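Local coordinates for protein enterotoxin type A (Staphylococcus aureus, PDB 1DYQ) that acts as a superantigen that binds host MHC class II and T-cell receptor molecules, driving T-cell activation and cytokine release, and causes staphylococcal food poisoning, at residues Leu88-Gly94 and Ala106-Val112. The protein carries 3 engineered substitutions. Residues are numbered along the deposited sequence; the frame is centred on the assembly and turned at random.
Sequences LYGAYAG and ACMYGGV. Engineered in segment 88-94: Ala-93 (natural residue Tyr).
The chain pairs antiparallel at both ends of this contact, Leu-88 with Val-112 as a non-hydrogen-bonded pair and Ala-93 with Cys-107 as a hydrogen-bonded one, while the short segments 88-91 and 106-109 run at 105° to each other, as suits the strongly coiled barrel sheet of the toxin's OB-fold domain. At one end Tyr-89 N gives a hydrogen bond to Gly-111 O (2.8 Å); at the other Ala-93, an engineered residue, and Cys-107 exchange two, Ala-93 N to Cys-107 O at 2.9 Å and the return bond from Cys-107 N reaching Ala-93 O from above its carbonyl plane. Between these ends direct pairing lapses, and a water bridges the parted backbones, donating to Ala-91 O and accepting from Tyr-109 N.

Met-108 reaches across to Gly-90 and Leu-88. With CG anti to the backbone N (chi1 157°) and chi2 extended, its long, flexible chain brings SD to 3.5 Å from Gly-90 CA; Gly-90, having no CB, lets the sulfur come this close. A bend at chi3 (110°) then turns CE to the Leu-88 methyl CD2. Leu-88 and Val-112, both branched, lie side by side, CD2 to CG2 at 3.7 Å, and Val-112 also touches Val-70 of strand 67-71. Gly-111, with positive phi, lets the chain turn back into pairing close to Gly-90. Cys-107 points its sulfur elsewhere, to the disulfide with Cys-97. The Tyr-92 ring, which also meets Phe-59, takes the short Ala-106 methyl CB obliquely against its CD1 at 3.8 Å.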
loop_
_atom_site.group_PDB
_atom_site.type_symbol
_atom_site.label_atom_id
_atom_site.label_comp_id
_atom_site.label_asym_id
_atom_site.label_seq_id
_atom_site.Cartn_x
_atom_site.Cartn_y
_atom_site.Cartn_z
ATOM N N LEU A 88 -10.308 2.864 7.332
ATOM C CA LEU A 88 -8.851 2.829 7.240
ATOM C C LEU A 88 -8.382 1.467 6.706
ATOM O O LEU A 88 -8.890 0.433 7.061
ATOM C CB LEU A 88 -8.220 3.011 8.638
ATOM C CG LEU A 88 -8.708 4.292 9.377
ATOM C CD1 LEU A 88 -8.044 4.257 10.785
ATOM C CD2 LEU A 88 -8.307 5.521 8.641
ATOM N N TYR A 89 -7.351 1.545 5.851
ATOM C CA TYR A 89 -6.686 0.316 5.399
ATOM C C TYR A 89 -5.259 0.691 4.967
ATOM O O TYR A 89 -5.049 1.306 3.939
ATOM C CB TYR A 89 -7.407 -0.352 4.212
ATOM C CG TYR A 89 -6.897 -1.759 3.913
ATOM C CD1 TYR A 89 -5.583 -1.990 3.509
ATOM C CD2 TYR A 89 -7.751 -2.840 4.003
ATOM C CE1 TYR A 89 -5.115 -3.276 3.269
ATOM C CE2 TYR A 89 -7.303 -4.131 3.757
ATOM C CZ TYR A 89 -6.008 -4.333 3.362
ATOM O OH TYR A 89 -5.547 -5.617 3.139
ATOM N N GLY A 90 -4.307 0.477 5.890
ATOM C CA GLY A 90 -2.930 0.883 5.565
ATOM C C GLY A 90 -1.946 0.256 6.545
ATOM O O GLY A 90 -2.346 -0.208 7.613
ATOM N N ALA A 91 -0.677 0.279 6.182
ATOM C CA ALA A 91 0.347 -0.332 7.039
ATOM C C ALA A 91 0.922 0.791 7.928
ATOM O O ALA A 91 1.387 1.793 7.417
ATOM C CB ALA A 91 1.495 -0.833 6.127
ATOM N N TYR A 92 1.007 0.481 9.221
ATOM C CA TYR A 92 1.527 1.514 10.149
ATOM C C TYR A 92 2.804 1.049 10.816
ATOM O O TYR A 92 3.089 -0.130 10.935
ATOM C CB TYR A 92 0.462 1.819 11.220
ATOM C CG TYR A 92 0.098 0.671 12.128
ATOM C CD1 TYR A 92 0.908 0.286 13.190
ATOM C CD2 TYR A 92 -1.042 -0.103 11.885
ATOM C CE1 TYR A 92 0.615 -0.795 13.975
ATOM C CE2 TYR A 92 -1.361 -1.186 12.691
ATOM C CZ TYR A 92 -0.533 -1.530 13.742
ATOM O OH TYR A 92 -0.842 -2.609 14.525
ATOM N N ALA A 93 3.572 2.043 11.308
ATOM C CA ALA A 93 4.768 1.697 12.111
ATOM C C ALA A 93 5.294 3.010 12.720
ATOM O O ALA A 93 5.185 4.047 12.132
ATOM C CB ALA A 93 5.877 1.157 11.186
ATOM N N GLY A 94 5.963 2.857 13.888
ATOM C CA GLY A 94 6.614 4.022 14.470
ATOM C C GLY A 94 7.705 4.571 13.552
ATOM O O GLY A 94 7.973 5.741 13.513
ATOM N N ALA A 106 2.023 5.546 16.333
ATOM C CA ALA A 106 2.475 4.860 15.095
ATOM C C ALA A 106 1.998 5.627 13.888
ATOM O O ALA A 106 0.938 6.278 13.988
ATOM C CB ALA A 106 1.878 3.450 15.021
ATOM N N CYS A 107 2.691 5.660 12.755
ATOM C CA CYS A 107 2.271 6.455 11.629
ATOM C C CYS A 107 1.935 5.591 10.401
ATOM O O CYS A 107 2.524 4.540 10.174
ATOM C CB CYS A 107 3.367 7.468 11.233
ATOM S SG CYS A 107 3.613 8.724 12.567
ATOM N N MET A 108 0.940 6.052 9.679
ATOM C CA MET A 108 0.554 5.428 8.388
ATOM C C MET A 108 0.499 6.521 7.351
ATOM O O MET A 108 0.140 7.688 7.676
ATOM C CB MET A 108 -0.795 4.783 8.591
ATOM C CG MET A 108 -1.693 4.519 7.440
ATOM S SD MET A 108 -3.030 3.400 8.006
ATOM C CE MET A 108 -4.403 4.509 7.976
ATOM N N TYR A 109 0.825 6.244 6.100
ATOM C CA TYR A 109 0.748 7.175 5.016
ATOM C C TYR A 109 -0.553 6.986 4.225
ATOM O O TYR A 109 -0.758 5.880 3.700
ATOM C CB TYR A 109 1.919 6.993 4.060
ATOM C CG TYR A 109 3.290 7.338 4.578
ATOM C CD1 TYR A 109 3.649 8.674 4.751
ATOM C CD2 TYR A 109 4.247 6.351 4.746
ATOM C CE1 TYR A 109 4.947 8.996 5.151
ATOM C CE2 TYR A 109 5.537 6.669 5.124
ATOM C CZ TYR A 109 5.856 7.988 5.344
ATOM O OH TYR A 109 7.175 8.305 5.664
ATOM N N GLY A 110 -1.443 7.952 4.281
ATOM C CA GLY A 110 -2.746 7.747 3.587
ATOM C C GLY A 110 -3.525 6.601 4.166
ATOM O O GLY A 110 -3.558 6.353 5.385
ATOM N N GLY A 111 -4.189 5.813 3.294
ATOM C CA GLY A 111 -4.965 4.670 3.735
ATOM C C GLY A 111 -6.411 4.988 4.083
ATOM O O GLY A 111 -7.058 4.094 4.675
ATOM N N VAL A 112 -6.883 6.200 3.843
ATOM C CA VAL A 112 -8.216 6.585 4.329
ATOM C C VAL A 112 -9.221 6.734 3.198
ATOM O O VAL A 112 -8.926 7.309 2.160
ATOM C CB VAL A 112 -8.080 7.957 5.043
ATOM C CG1 VAL A 112 -9.400 8.388 5.679
ATOM C CG2 VAL A 112 -7.003 7.844 6.112
HETATM O O HOH W 1 1.183 3.534 5.182
#